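Local atomic coordinates of ABC transporter, substrate-binding protein (Clostridium perfringens, PDB entry 4EDP), a protein that probably captures a solute outside the cell membrane and hands it to the permease of an ABC transporter for import. Residues S40-N45 with G70-R75; Y91-F96 with N263-N268; L109-I114 with S126-G131; A135-S140 with L299-V304. One frame throughout, in Å; residues are numbered along the deposited sequence. Where two conformers were deposited one is given.

Contact 1 (S40-N45 with G70-R75); sequences STWGLN and GNNSER. With ACT (acetate ion), chain F.
S40 meets R75 where the parallel strand 37-41 ends beside the start of helix 72-81. The strand order of this domain fits a type II periplasmic binding protein fold, in which such strand ends face the cleft. S40 OG accepts a bond from R75 NH2 at 2.9 Å, and the hydroxyl lies in the guanidinium plane. T41 follows with its backbone. Its CA sits over the centre of one guanidinium face, and its O takes a weak bond from G70 N at 3.3 Å. The T41 side chain turns elsewhere: T41 OG1 donates to OXT of an acetate, probably a crystallisation additive, at 2.6 Å. W42 carries the largest share of the contact. R75 lies over its indole face, with R75 CZ 4.5 Å from the centroid of the five-membered ring, a cation-pi pair. The two planes stand 78° apart, so the guanidinium meets the ring with NH1 and does not stack flat. NH1 also donates to Y91 O on the next strand. The N72 amide comes to the NE1 corner of the indole, while N72 OD1 accepts from A93 N. G43 N also binds acetate OXT. A capping box between N71 and E74 starts the helix. R75 is bent at chi3 (-66°), which lets R75 NE reach back to G70 O at 2.7 Å, from above the carbonyl plane.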
loop_
_atom_site.group_PDB
_atom_site.type_symbol
_atom_site.label_atom_id
_atom_site.label_comp_id
_atom_site.label_asym_id
_atom_site.label_seq_id
_atom_site.Cartn_x
_atom_site.Cartn_y
_atom_site.Cartn_z
ATOM N N SER A 40 -2.003 4.624 -17.776
ATOM C CA SER A 40 -3.032 5.055 -16.824
ATOM C C SER A 40 -2.369 5.131 -15.448
ATOM O O SER A 40 -1.910 4.107 -14.925
ATOM C CB SER A 40 -4.191 4.068 -16.813
ATOM O OG SER A 40 -5.138 4.389 -15.811
ATOM N N THR A 41 -2.325 6.325 -14.853
ATOM C CA THR A 41 -1.676 6.503 -13.561
ATOM C C THR A 41 -2.198 7.747 -12.836
ATOM O O THR A 41 -2.992 8.508 -13.387
ATOM C CB THR A 41 -0.140 6.599 -13.730
ATOM O OG1 THR A 41 0.513 6.461 -12.456
ATOM C CG2 THR A 41 0.256 7.917 -14.401
ATOM N N TRP A 42 -1.759 7.941 -11.597
ATOM C CA TRP A 42 -2.190 9.091 -10.791
ATOM C C TRP A 42 -1.602 10.398 -11.297
ATOM O O TRP A 42 -2.269 11.440 -11.280
ATOM C CB TRP A 42 -1.777 8.910 -9.325
ATOM C CG TRP A 42 -2.307 7.653 -8.703
ATOM C CD1 TRP A 42 -3.528 7.476 -8.122
ATOM C CD2 TRP A 42 -1.626 6.395 -8.598
ATOM N NE1 TRP A 42 -3.655 6.184 -7.675
ATOM C CE2 TRP A 42 -2.497 5.504 -7.948
ATOM C CE3 TRP A 42 -0.369 5.939 -8.992
ATOM C CZ2 TRP A 42 -2.148 4.178 -7.681
ATOM C CZ3 TRP A 42 -0.020 4.618 -8.714
ATOM C CH2 TRP A 42 -0.909 3.760 -8.078
ATOM N N GLY A 43 -0.352 10.359 -11.736
ATOM C CA GLY A 43 0.301 11.568 -12.215
ATOM C C GLY A 43 0.549 12.575 -11.101
ATOM O O GLY A 43 0.378 13.787 -11.287
ATOM N N LEU A 44 0.919 12.072 -9.925
ATOM C CA LEU A 44 1.241 12.931 -8.792
ATOM C C LEU A 44 2.676 13.380 -9.000
ATOM O O LEU A 44 3.505 12.585 -9.426
ATOM C CB LEU A 44 1.127 12.154 -7.482
ATOM C CG LEU A 44 -0.262 11.620 -7.125
ATOM C CD1 LEU A 44 -0.186 10.692 -5.901
ATOM C CD2 LEU A 44 -1.237 12.774 -6.899
ATOM N N ASN A 45 2.984 14.638 -8.702
ATOM C CA ASN A 45 4.335 15.142 -8.916
ATOM C C ASN A 45 4.684 14.836 -10.367
ATOM O O ASN A 45 5.784 14.359 -10.668
ATOM C CB ASN A 45 5.331 14.428 -8.007
ATOM C CG ASN A 45 4.918 14.442 -6.556
ATOM O OD1 ASN A 45 4.239 15.360 -6.090
ATOM N ND2 ASN A 45 5.352 13.425 -5.818
ATOM N N GLY A 70 -5.743 10.281 -13.141
ATOM C CA GLY A 70 -6.934 10.288 -12.292
ATOM C C GLY A 70 -6.678 9.402 -11.088
ATOM O O GLY A 70 -5.597 8.820 -10.966
ATOM N N ASN A 71 -7.647 9.295 -10.186
ATOM C CA ASN A 71 -7.460 8.446 -9.000
ATOM C C ASN A 71 -7.740 6.971 -9.322
ATOM O O ASN A 71 -8.245 6.649 -10.396
ATOM C CB ASN A 71 -8.281 8.963 -7.799
ATOM C CG ASN A 71 -9.783 8.927 -8.032
ATOM O OD1 ASN A 71 -10.325 7.963 -8.565
ATOM N ND2 ASN A 71 -10.470 9.974 -7.586
ATOM N N ASN A 72 -7.392 6.072 -8.404
ATOM C CA ASN A 72 -7.614 4.638 -8.617
ATOM C C ASN A 72 -8.990 4.285 -9.147
ATOM O O ASN A 72 -9.137 3.652 -10.196
ATOM C CB ASN A 72 -7.460 3.867 -7.295
ATOM C CG ASN A 72 -6.025 3.627 -6.905
ATOM O OD1 ASN A 72 -5.292 2.903 -7.590
ATOM N ND2 ASN A 72 -5.637 4.144 -5.737
ATOM N N SER A 73 -10.002 4.722 -8.410
ATOM C CA SER A 73 -11.371 4.371 -8.714
ATOM C C SER A 73 -11.891 4.881 -10.048
ATOM O O SER A 73 -12.515 4.124 -10.803
ATOM C CB SER A 73 -12.280 4.815 -7.571
ATOM O OG SER A 73 -13.623 4.485 -7.863
ATOM N N GLU A 74 -11.624 6.142 -10.357
ATOM C CA GLU A 74 -12.116 6.689 -11.605
ATOM C C GLU A 74 -11.415 6.070 -12.805
ATOM O O GLU A 74 -12.052 5.805 -13.809
ATOM C CB GLU A 74 -12.053 8.220 -11.615
ATOM C CG GLU A 74 -10.695 8.849 -11.469
ATOM C CD GLU A 74 -10.798 10.349 -11.150
ATOM O OE1 GLU A 74 -9.771 10.977 -10.819
ATOM O OE2 GLU A 74 -11.918 10.895 -11.205
ATOM N N ARG A 75 -10.112 5.850 -12.711
ATOM C CA ARG A 75 -9.387 5.224 -13.809
ATOM C C ARG A 75 -9.868 3.785 -14.013
ATOM O O ARG A 75 -10.124 3.373 -15.142
ATOM C CB ARG A 75 -7.874 5.282 -13.580
ATOM C CG ARG A 75 -7.354 6.703 -13.630
ATOM C CD ARG A 75 -5.852 6.830 -13.540
ATOM N NE ARG A 75 -5.294 6.417 -12.250
ATOM C CZ ARG A 75 -4.712 5.250 -12.020
ATOM N NH1 ARG A 75 -4.225 4.987 -10.814
ATOM N NH2 ARG A 75 -4.598 4.356 -12.991
HETATM C C ACT F . 2.268 8.154 -10.088
HETATM O O ACT F . 2.076 8.975 -9.163
HETATM O OXT ACT F . 1.629 8.362 -11.150
HETATM C CH3 ACT F . 3.211 6.994 -9.929
HETATM O O HOH W 1 -6.314 7.091 -5.805
#

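Contact 2 (Y91-F96 with N263-N268); sequences YLAESF and NFNTIN. With ACT (acetate ion), chain E.
L92 and T266 form the hydrogen-bonded pair at the centre of an antiparallel join between strands 89-93 and 262-269. T266 N donates to L92 O at 2.8 Å, and L92 N donates to T266 O at 3.2 Å. Both bonds are nearly straight. The join is consistent with a type II binding-protein sheet, in which the parallel strands meet an antiparallel strand that returns from the other domain. The tight part lies on the sheet face of Y91 and I267, a non-hydrogen-bonded pair. I267 CG1 is over the Y91 ring, 4.0 Å from its centroid, a CH-pi contact offset toward the rim. I267 CD1 continues under the same face toward the hydroxyl end and meets Y91 CZ at 3.7 Å. A chi2 of 172° extends CD1 along the ring in this way. Y136 adds an edge-to-face ring contact to Y91, and F282 also touches it. The looser, wetter part lies at the other end, where strand gives way to helix 94-103. E94 N still donates to F264 O at 2.9 Å. The side chains lie side by side, with E94 OE1 at the edge of the F264 ring, 3.5 Å from F264 CD2. A water joins E94 OE1 to F264 N. At the far tip of the tyrosine, Y91 OH donates to an oxygen of an acetate, probably from the crystallisation liquor, at 2.6 Å. What holds this join is therefore the set of backbone bonds and the Y91-I267 packing, with a water linking E94 OE1 and F264 N at the helix end.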
loop_
_atom_site.group_PDB
_atom_site.type_symbol
_atom_site.label_atom_id
_atom_site.label_comp_id
_atom_site.label_asym_id
_atom_site.label_seq_id
_atom_site.Cartn_x
_atom_site.Cartn_y
_atom_site.Cartn_z
ATOM N N TYR A 91 -1.304 1.600 -13.725
ATOM C CA TYR A 91 -0.769 1.689 -12.357
ATOM C C TYR A 91 -1.958 1.791 -11.383
ATOM O O TYR A 91 -2.807 2.671 -11.531
ATOM C CB TYR A 91 0.082 2.952 -12.167
ATOM C CG TYR A 91 1.514 2.977 -12.663
ATOM C CD1 TYR A 91 1.819 3.143 -14.002
ATOM C CD2 TYR A 91 2.570 2.924 -11.762
ATOM C CE1 TYR A 91 3.150 3.213 -14.433
ATOM C CE2 TYR A 91 3.884 2.989 -12.179
ATOM C CZ TYR A 91 4.170 3.134 -13.520
ATOM O OH TYR A 91 5.472 3.214 -13.929
ATOM N N LEU A 92 -2.028 0.899 -10.397
ATOM C CA LEU A 92 -3.082 0.926 -9.377
ATOM C C LEU A 92 -2.584 0.372 -8.055
ATOM O O LEU A 92 -1.596 -0.372 -7.998
ATOM C CB LEU A 92 -4.289 0.044 -9.779
ATOM C CG LEU A 92 -5.163 0.426 -10.990
ATOM C CD1 LEU A 92 -6.043 -0.750 -11.446
ATOM C CD2 LEU A 92 -5.986 1.660 -10.646
ATOM N N ALA A 93 -3.266 0.757 -6.983
ATOM C CA ALA A 93 -3.035 0.145 -5.690
ATOM C C ALA A 93 -3.484 -1.313 -5.898
ATOM O O ALA A 93 -4.426 -1.582 -6.654
ATOM C CB ALA A 93 -3.869 0.820 -4.604
ATOM N N GLU A 94 -2.818 -2.259 -5.249
ATOM C CA GLU A 94 -3.150 -3.674 -5.453
ATOM C C GLU A 94 -4.649 -3.996 -5.263
ATOM O O GLU A 94 -5.209 -4.806 -6.019
ATOM C CB GLU A 94 -2.301 -4.568 -4.533
ATOM C CG GLU A 94 -2.503 -6.035 -4.852
ATOM C CD GLU A 94 -1.817 -6.994 -3.910
ATOM O OE1 GLU A 94 -1.280 -6.555 -2.870
ATOM O OE2 GLU A 94 -1.857 -8.207 -4.220
ATOM N N SER A 95 -5.296 -3.378 -4.268
ATOM C CA SER A 95 -6.725 -3.645 -3.999
ATOM C C SER A 95 -7.576 -3.374 -5.235
ATOM O O SER A 95 -8.515 -4.117 -5.517
ATOM C CB SER A 95 -7.256 -2.820 -2.825
ATOM O OG SER A 95 -7.251 -1.439 -3.124
ATOM N N PHE A 96 -7.246 -2.312 -5.961
ATOM C CA PHE A 96 -7.950 -1.952 -7.184
ATOM C C PHE A 96 -7.471 -2.810 -8.345
ATOM O O PHE A 96 -8.279 -3.219 -9.183
ATOM C CB PHE A 96 -7.754 -0.465 -7.519
ATOM C CG PHE A 96 -8.486 0.456 -6.595
ATOM C CD1 PHE A 96 -9.794 0.827 -6.865
ATOM C CD2 PHE A 96 -7.883 0.954 -5.460
ATOM C CE1 PHE A 96 -10.483 1.675 -6.016
ATOM C CE2 PHE A 96 -8.569 1.790 -4.614
ATOM C CZ PHE A 96 -9.870 2.153 -4.893
ATOM N N ASN A 263 1.522 -3.022 1.938
ATOM C CA ASN A 263 0.576 -2.834 0.836
ATOM C C ASN A 263 1.452 -2.484 -0.381
ATOM O O ASN A 263 2.568 -1.977 -0.219
ATOM C CB ASN A 263 -0.539 -1.836 1.106
ATOM C CG ASN A 263 -0.053 -0.441 1.319
ATOM O OD1 ASN A 263 0.165 0.315 0.360
ATOM N ND2 ASN A 263 0.044 -0.047 2.587
ATOM N N PHE A 264 0.963 -2.814 -1.568
ATOM C CA PHE A 264 1.704 -2.598 -2.813
ATOM C C PHE A 264 0.911 -1.816 -3.847
ATOM O O PHE A 264 -0.318 -1.810 -3.813
ATOM C CB PHE A 264 1.973 -3.966 -3.483
ATOM C CG PHE A 264 2.701 -4.972 -2.602
ATOM C CD1 PHE A 264 4.037 -4.812 -2.306
ATOM C CD2 PHE A 264 2.051 -6.076 -2.104
ATOM C CE1 PHE A 264 4.717 -5.716 -1.498
ATOM C CE2 PHE A 264 2.732 -6.985 -1.300
ATOM C CZ PHE A 264 4.057 -6.792 -0.987
ATOM N N ASN A 265 1.629 -1.180 -4.774
ATOM C CA ASN A 265 1.033 -0.601 -5.962
ATOM C C ASN A 265 1.636 -1.480 -7.058
ATOM O O ASN A 265 2.807 -1.855 -6.985
ATOM C CB ASN A 265 1.379 0.870 -6.179
ATOM C CG ASN A 265 0.789 1.764 -5.104
ATOM O OD1 ASN A 265 -0.209 1.411 -4.465
ATOM N ND2 ASN A 265 1.378 2.929 -4.925
ATOM N N THR A 266 0.850 -1.802 -8.075
ATOM C CA THR A 266 1.300 -2.685 -9.128
ATOM C C THR A 266 1.111 -2.093 -10.514
ATOM O O THR A 266 0.404 -1.106 -10.679
ATOM C CB THR A 266 0.488 -4.007 -9.095
ATOM O OG1 THR A 266 -0.873 -3.761 -9.466
ATOM C CG2 THR A 266 0.545 -4.677 -7.713
ATOM N N ILE A 267 1.742 -2.711 -11.510
ATOM C CA ILE A 267 1.586 -2.283 -12.907
ATOM C C ILE A 267 1.095 -3.488 -13.698
ATOM O O ILE A 267 1.715 -4.560 -13.661
ATOM C CB ILE A 267 2.902 -1.817 -13.575
ATOM C CG1 ILE A 267 3.627 -0.788 -12.730
ATOM C CG2 ILE A 267 2.622 -1.277 -15.000
ATOM C CD1 ILE A 267 5.022 -0.437 -13.246
ATOM N N ASN A 268 -0.018 -3.304 -14.398
ATOM C CA ASN A 268 -0.624 -4.327 -15.242
ATOM C C ASN A 268 -0.639 -3.950 -16.714
ATOM O O ASN A 268 -0.605 -2.753 -17.073
ATOM C CB ASN A 268 -2.069 -4.555 -14.787
ATOM C CG ASN A 268 -2.155 -5.500 -13.646
ATOM O OD1 ASN A 268 -2.151 -6.715 -13.856
ATOM N ND2 ASN A 268 -2.264 -4.963 -12.415
HETATM C C ACT E . 7.259 4.153 -11.007
HETATM O O ACT E . 7.296 3.424 -12.037
HETATM O OXT ACT E . 8.058 3.854 -10.081
HETATM C CH3 ACT E . 6.329 5.323 -10.876
HETATM O O HOH W 2 -1.493 -4.433 -1.223
#

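Contact 3 (L109-I114 with S126-G131); sequences LDYSKI and STVEAG
Y111 and V128 make the apolar part of this contact, which joins the loop after helix 94-103 to the end of helix 125-130. V128 CG1 sits over the centre of the Y111 ring, 3.7 Å from the centroid and only 6° off the ring normal. This is a face-on CH-pi contact. V128 has CG1 opposite its backbone N (chi1 177°), which directs that methyl at the ring, while CG2 reaches toward CE2 and OH at the ring's end. M120 also touches V128, and P134 and A117 touch Y111. The direct hydrogen bond across the contact is between backbones. L109 N donates to G131 O at 2.9 Å. G131 leaves the helix with positive phi (98°), and its carbonyl lies near the plane of the Y111 ring at the edge. One water bridges the same place, donating to L109 O and to G131 O at 2.8 Å each. The phenol oxygen finds its partner just beyond the helix, at Y132 O. Polar bonds within the loop set its shape. D110 OD1 accepts from S112 N at 3.0 Å, an Asx turn, and from S112 OG at 2.7 Å. Both donors come from the same face of the carboxylate, at the start of the 3-10 turn 111-113. The helix end is thus held in two separate ways: G131 O is gripped by a backbone amide and a water, and one valine methyl fills the ring face.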
loop_
_atom_site.group_PDB
_atom_site.type_symbol
_atom_site.label_atom_id
_atom_site.label_comp_id
_atom_site.label_asym_id
_atom_site.label_seq_id
_atom_site.Cartn_x
_atom_site.Cartn_y
_atom_site.Cartn_z
ATOM N N LEU A 109 0.552 -12.347 -16.936
ATOM C CA LEU A 109 1.854 -12.059 -17.544
ATOM C C LEU A 109 2.850 -13.184 -17.724
ATOM O O LEU A 109 2.946 -14.085 -16.900
ATOM C CB LEU A 109 2.525 -10.947 -16.759
ATOM C CG LEU A 109 1.760 -9.623 -16.622
ATOM C CD1 LEU A 109 2.642 -8.615 -15.866
ATOM C CD2 LEU A 109 1.348 -9.069 -17.999
ATOM N N ASP A 110 3.583 -13.102 -18.828
ATOM C CA ASP A 110 4.645 -14.046 -19.133
ATOM C C ASP A 110 5.891 -13.451 -18.501
ATOM O O ASP A 110 6.527 -12.571 -19.061
ATOM C CB ASP A 110 4.801 -14.209 -20.632
ATOM C CG ASP A 110 5.942 -15.121 -21.005
ATOM O OD1 ASP A 110 6.652 -15.616 -20.104
ATOM O OD2 ASP A 110 6.126 -15.336 -22.219
ATOM N N TYR A 111 6.226 -13.923 -17.306
ATOM C CA TYR A 111 7.379 -13.394 -16.592
ATOM C C TYR A 111 8.733 -13.718 -17.228
ATOM O O TYR A 111 9.762 -13.195 -16.778
ATOM C CB TYR A 111 7.333 -13.760 -15.089
ATOM C CG TYR A 111 6.442 -12.826 -14.303
ATOM C CD1 TYR A 111 5.083 -13.063 -14.167
ATOM C CD2 TYR A 111 6.956 -11.652 -13.765
ATOM C CE1 TYR A 111 4.270 -12.178 -13.474
ATOM C CE2 TYR A 111 6.172 -10.785 -13.069
ATOM C CZ TYR A 111 4.827 -11.032 -12.932
ATOM O OH TYR A 111 4.065 -10.128 -12.207
ATOM N N SER A 112 8.749 -14.538 -18.275
ATOM C CA SER A 112 10.010 -14.807 -18.964
ATOM C C SER A 112 10.447 -13.510 -19.683
ATOM O O SER A 112 11.606 -13.365 -20.068
ATOM C CB SER A 112 9.895 -15.971 -19.955
ATOM O OG SER A 112 9.122 -15.656 -21.100
ATOM N N LYS A 113 9.508 -12.576 -19.835
ATOM C CA LYS A 113 9.756 -11.278 -20.479
ATOM C C LYS A 113 10.049 -10.164 -19.477
ATOM O O LYS A 113 10.238 -9.001 -19.855
ATOM C CB LYS A 113 8.520 -10.886 -21.295
ATOM C CG LYS A 113 8.288 -11.719 -22.535
ATOM C CD LYS A 113 6.903 -11.399 -23.125
ATOM C CE LYS A 113 6.841 -11.614 -24.606
ATOM N NZ LYS A 113 7.582 -10.512 -25.300
ATOM N N ILE A 114 10.087 -10.511 -18.194
ATOM C CA ILE A 114 10.320 -9.533 -17.130
ATOM C C ILE A 114 11.418 -10.101 -16.217
ATOM O O ILE A 114 11.177 -10.407 -15.041
ATOM C CB ILE A 114 9.017 -9.269 -16.338
ATOM C CG1 ILE A 114 7.844 -9.019 -17.298
ATOM C CG2 ILE A 114 9.194 -8.093 -15.329
ATOM C CD1 ILE A 114 6.495 -8.719 -16.598
ATOM N N SER A 126 5.096 -12.157 -3.896
ATOM C CA SER A 126 3.731 -12.675 -3.788
ATOM C C SER A 126 2.869 -12.181 -4.987
ATOM O O SER A 126 1.964 -12.885 -5.438
ATOM C CB SER A 126 3.107 -12.248 -2.457
ATOM O OG SER A 126 2.981 -10.838 -2.380
ATOM N N THR A 127 3.129 -10.977 -5.506
ATOM C CA THR A 127 2.368 -10.487 -6.648
ATOM C C THR A 127 2.767 -11.226 -7.929
ATOM O O THR A 127 1.954 -11.389 -8.815
ATOM C CB THR A 127 2.504 -8.950 -6.824
ATOM O OG1 THR A 127 3.860 -8.607 -7.083
ATOM C CG2 THR A 127 2.050 -8.248 -5.546
ATOM N N VAL A 128 4.031 -11.621 -8.043
ATOM C CA VAL A 128 4.490 -12.394 -9.207
ATOM C C VAL A 128 3.793 -13.777 -9.201
ATOM O O VAL A 128 3.300 -14.263 -10.234
ATOM C CB VAL A 128 6.011 -12.564 -9.186
ATOM C CG1 VAL A 128 6.468 -13.441 -10.355
ATOM C CG2 VAL A 128 6.711 -11.199 -9.235
ATOM N N GLU A 129 3.748 -14.397 -8.028
ATOM C CA GLU A 129 3.120 -15.696 -7.877
ATOM C C GLU A 129 1.629 -15.618 -8.236
ATOM O O GLU A 129 1.055 -16.592 -8.740
ATOM C CB GLU A 129 3.337 -16.229 -6.447
ATOM C CG GLU A 129 2.669 -17.569 -6.190
ATOM C CD GLU A 129 2.936 -18.143 -4.810
ATOM O OE1 GLU A 129 3.939 -17.769 -4.160
ATOM O OE2 GLU A 129 2.130 -18.992 -4.376
ATOM N N ALA A 130 1.003 -14.468 -7.979
ATOM C CA ALA A 130 -0.418 -14.262 -8.298
ATOM C C ALA A 130 -0.632 -14.305 -9.806
ATOM O O ALA A 130 -1.713 -14.681 -10.279
ATOM C CB ALA A 130 -0.967 -12.983 -7.676
ATOM N N GLY A 131 0.399 -13.928 -10.557
ATOM C CA GLY A 131 0.392 -14.077 -12.005
ATOM C C GLY A 131 0.042 -12.905 -12.886
ATOM O O GLY A 131 0.218 -12.980 -14.100
HETATM O O HOH W 3 1.638 -15.304 -14.725
#

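Contact 4 (A135-S140 with L299-V304); sequences AYTLNS and LNESPV
T137 turns its hydroxyl toward S302 through chi1 of -168°, which places OG1 on the far side of CB from the backbone N. T137 OG1 then donates to S302 O at 2.7 Å. Y136 takes the rarer first torsion for an aromatic (chi1 66°), and this brings its ring edge to the carboxylate of E301. E301 OE1 lies in the ring plane, 3.8 Å from Y136 CE2, with the two planes 61° apart. The contact lays the loop after helix 289-299 along the start of strand 135-145, in the core of the chain. V304 packs against the backbone of 135-137: V304 CG1 touches T137 N at 3.5 Å, and V304 CG2 covers A135 O, a buried carbonyl with no partner in the model. L138 CD1 meets S302 CB at 3.8 Å, while S302 OG is held by T319 N. Waters fill in the polar side. One donates to T137 OG1 at 2.7 Å and accepts a hydrogen bond from S302 N. Another binds Y136 OH. The chemistry implies a loop held by a threonine hydroxyl and ordered water more than by regular strand pairing.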
loop_
_atom_site.group_PDB
_atom_site.type_symbol
_atom_site.label_atom_id
_atom_site.label_comp_id
_atom_site.label_asym_id
_atom_site.label_seq_id
_atom_site.Cartn_x
_atom_site.Cartn_y
_atom_site.Cartn_z
ATOM N N ALA A 135 4.135 -5.912 -8.165
ATOM C CA ALA A 135 4.321 -4.712 -7.344
ATOM C C ALA A 135 5.577 -4.013 -7.832
ATOM O O ALA A 135 6.562 -4.679 -8.093
ATOM C CB ALA A 135 4.536 -5.073 -5.879
ATOM N N TYR A 136 5.549 -2.682 -7.929
ATOM C CA TYR A 136 6.746 -1.905 -8.279
ATOM C C TYR A 136 7.196 -1.064 -7.057
ATOM O O TYR A 136 8.283 -0.462 -7.067
ATOM C CB TYR A 136 6.516 -0.975 -9.501
ATOM C CG TYR A 136 5.530 0.118 -9.216
ATOM C CD1 TYR A 136 4.165 -0.110 -9.331
ATOM C CD2 TYR A 136 5.952 1.359 -8.747
ATOM C CE1 TYR A 136 3.248 0.871 -9.019
ATOM C CE2 TYR A 136 5.038 2.355 -8.448
ATOM C CZ TYR A 136 3.693 2.104 -8.582
ATOM O OH TYR A 136 2.773 3.084 -8.259
ATOM N N THR A 137 6.340 -0.965 -6.038
ATOM C CA THR A 137 6.661 -0.251 -4.818
ATOM C C THR A 137 5.828 -0.857 -3.702
ATOM O O THR A 137 4.852 -1.598 -3.958
ATOM C CB THR A 137 6.378 1.272 -4.924
ATOM O OG1 THR A 137 6.961 1.965 -3.819
ATOM C CG2 THR A 137 4.846 1.553 -4.957
ATOM N N LEU A 138 6.198 -0.535 -2.470
ATOM C CA LEU A 138 5.499 -1.022 -1.289
ATOM C C LEU A 138 5.462 0.063 -0.228
ATOM O O LEU A 138 6.205 1.039 -0.301
ATOM C CB LEU A 138 6.184 -2.287 -0.739
ATOM C CG LEU A 138 7.619 -2.155 -0.199
ATOM C CD1 LEU A 138 7.667 -1.537 1.213
ATOM C CD2 LEU A 138 8.298 -3.531 -0.146
ATOM N N ASN A 139 4.581 -0.122 0.744
ATOM C CA ASN A 139 4.410 0.754 1.892
ATOM C C ASN A 139 4.130 -0.149 3.101
ATOM O O ASN A 139 3.738 -1.321 2.934
ATOM C CB ASN A 139 3.205 1.674 1.740
ATOM C CG ASN A 139 3.264 2.525 0.493
ATOM O OD1 ASN A 139 4.246 3.227 0.250
ATOM N ND2 ASN A 139 2.192 2.508 -0.274
ATOM N N SER A 140 4.294 0.392 4.301
ATOM C CA SER A 140 4.007 -0.390 5.536
ATOM C C SER A 140 3.356 0.491 6.578
ATOM O O SER A 140 3.222 1.702 6.390
ATOM C CB SER A 140 5.259 -1.032 6.137
ATOM O OG SER A 140 6.200 -0.083 6.653
ATOM N N LEU A 299 10.860 10.252 -5.768
ATOM C CA LEU A 299 9.427 10.158 -5.511
ATOM C C LEU A 299 9.046 9.485 -4.193
ATOM O O LEU A 299 7.869 9.228 -3.948
ATOM C CB LEU A 299 8.763 9.384 -6.665
ATOM C CG LEU A 299 8.888 9.968 -8.071
ATOM C CD1 LEU A 299 8.366 8.981 -9.118
ATOM C CD2 LEU A 299 8.144 11.304 -8.136
ATOM N N ASN A 300 10.025 9.217 -3.342
ATOM C CA ASN A 300 9.782 8.546 -2.061
ATOM C C ASN A 300 9.027 7.229 -2.206
ATOM O O ASN A 300 8.167 6.913 -1.393
ATOM C CB ASN A 300 9.091 9.470 -1.053
ATOM C CG ASN A 300 9.958 10.664 -0.699
ATOM O OD1 ASN A 300 11.190 10.606 -0.819
ATOM N ND2 ASN A 300 9.331 11.750 -0.274
ATOM N N GLU A 301 9.358 6.475 -3.252
ATOM C CA GLU A 301 8.754 5.151 -3.467
ATOM C C GLU A 301 9.666 4.103 -2.861
ATOM O O GLU A 301 10.830 3.984 -3.253
ATOM C CB GLU A 301 8.529 4.858 -4.948
ATOM C CG GLU A 301 7.442 5.715 -5.576
ATOM C CD GLU A 301 7.222 5.433 -7.055
ATOM O OE1 GLU A 301 7.945 4.602 -7.650
ATOM O OE2 GLU A 301 6.318 6.069 -7.629
ATOM N N SER A 302 9.153 3.364 -1.884
ATOM C CA SER A 302 9.919 2.300 -1.267
ATOM C C SER A 302 10.167 1.232 -2.347
ATOM O O SER A 302 9.249 0.843 -3.079
ATOM C CB SER A 302 9.185 1.667 -0.089
ATOM O OG SER A 302 9.021 2.577 0.999
ATOM N N PRO A 303 11.396 0.742 -2.430
ATOM C CA PRO A 303 11.715 -0.214 -3.480
ATOM C C PRO A 303 11.280 -1.637 -3.228
ATOM O O PRO A 303 11.171 -2.078 -2.074
ATOM C CB PRO A 303 13.232 -0.156 -3.532
ATOM C CG PRO A 303 13.635 0.187 -2.119
ATOM C CD PRO A 303 12.588 1.142 -1.659
ATOM N N VAL A 304 10.986 -2.341 -4.316
ATOM C CA VAL A 304 10.704 -3.779 -4.235
ATOM C C VAL A 304 11.938 -4.554 -4.721
ATOM O O VAL A 304 12.032 -5.765 -4.509
ATOM C CB VAL A 304 9.466 -4.222 -5.053
ATOM C CG1 VAL A 304 8.181 -3.562 -4.505
ATOM C CG2 VAL A 304 9.643 -3.925 -6.559
HETATM O O HOH W 4 9.570 2.105 -7.397
HETATM O O HOH W 5 3.641 5.038 -6.264
HETATM O O HOH W 6 6.061 3.641 -1.842
HETATM O O HOH W 7 6.565 3.806 1.516
#

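From the N terminus, contact 1 closes first, tying the end of strand 37-41 to helix 72-81. The chain then enters strand 89-93, which opens contact 2. That loop closes only at strand 262-269, and contact 3 is nested inside it as a short closure between the loop 109-114 and helix 125-130. Contact 4 opens on strand 135-145, still within the loop of contact 2, and closes beyond it at 299-304, so contacts 2 and 4 cross. Contacts 1, 2 and 4 reach the same sheet: S40 O pairs with Y91 N, and N265 O binds Y136 N. Contact 3 joins contact 4 through T127 OG1 and A135 N.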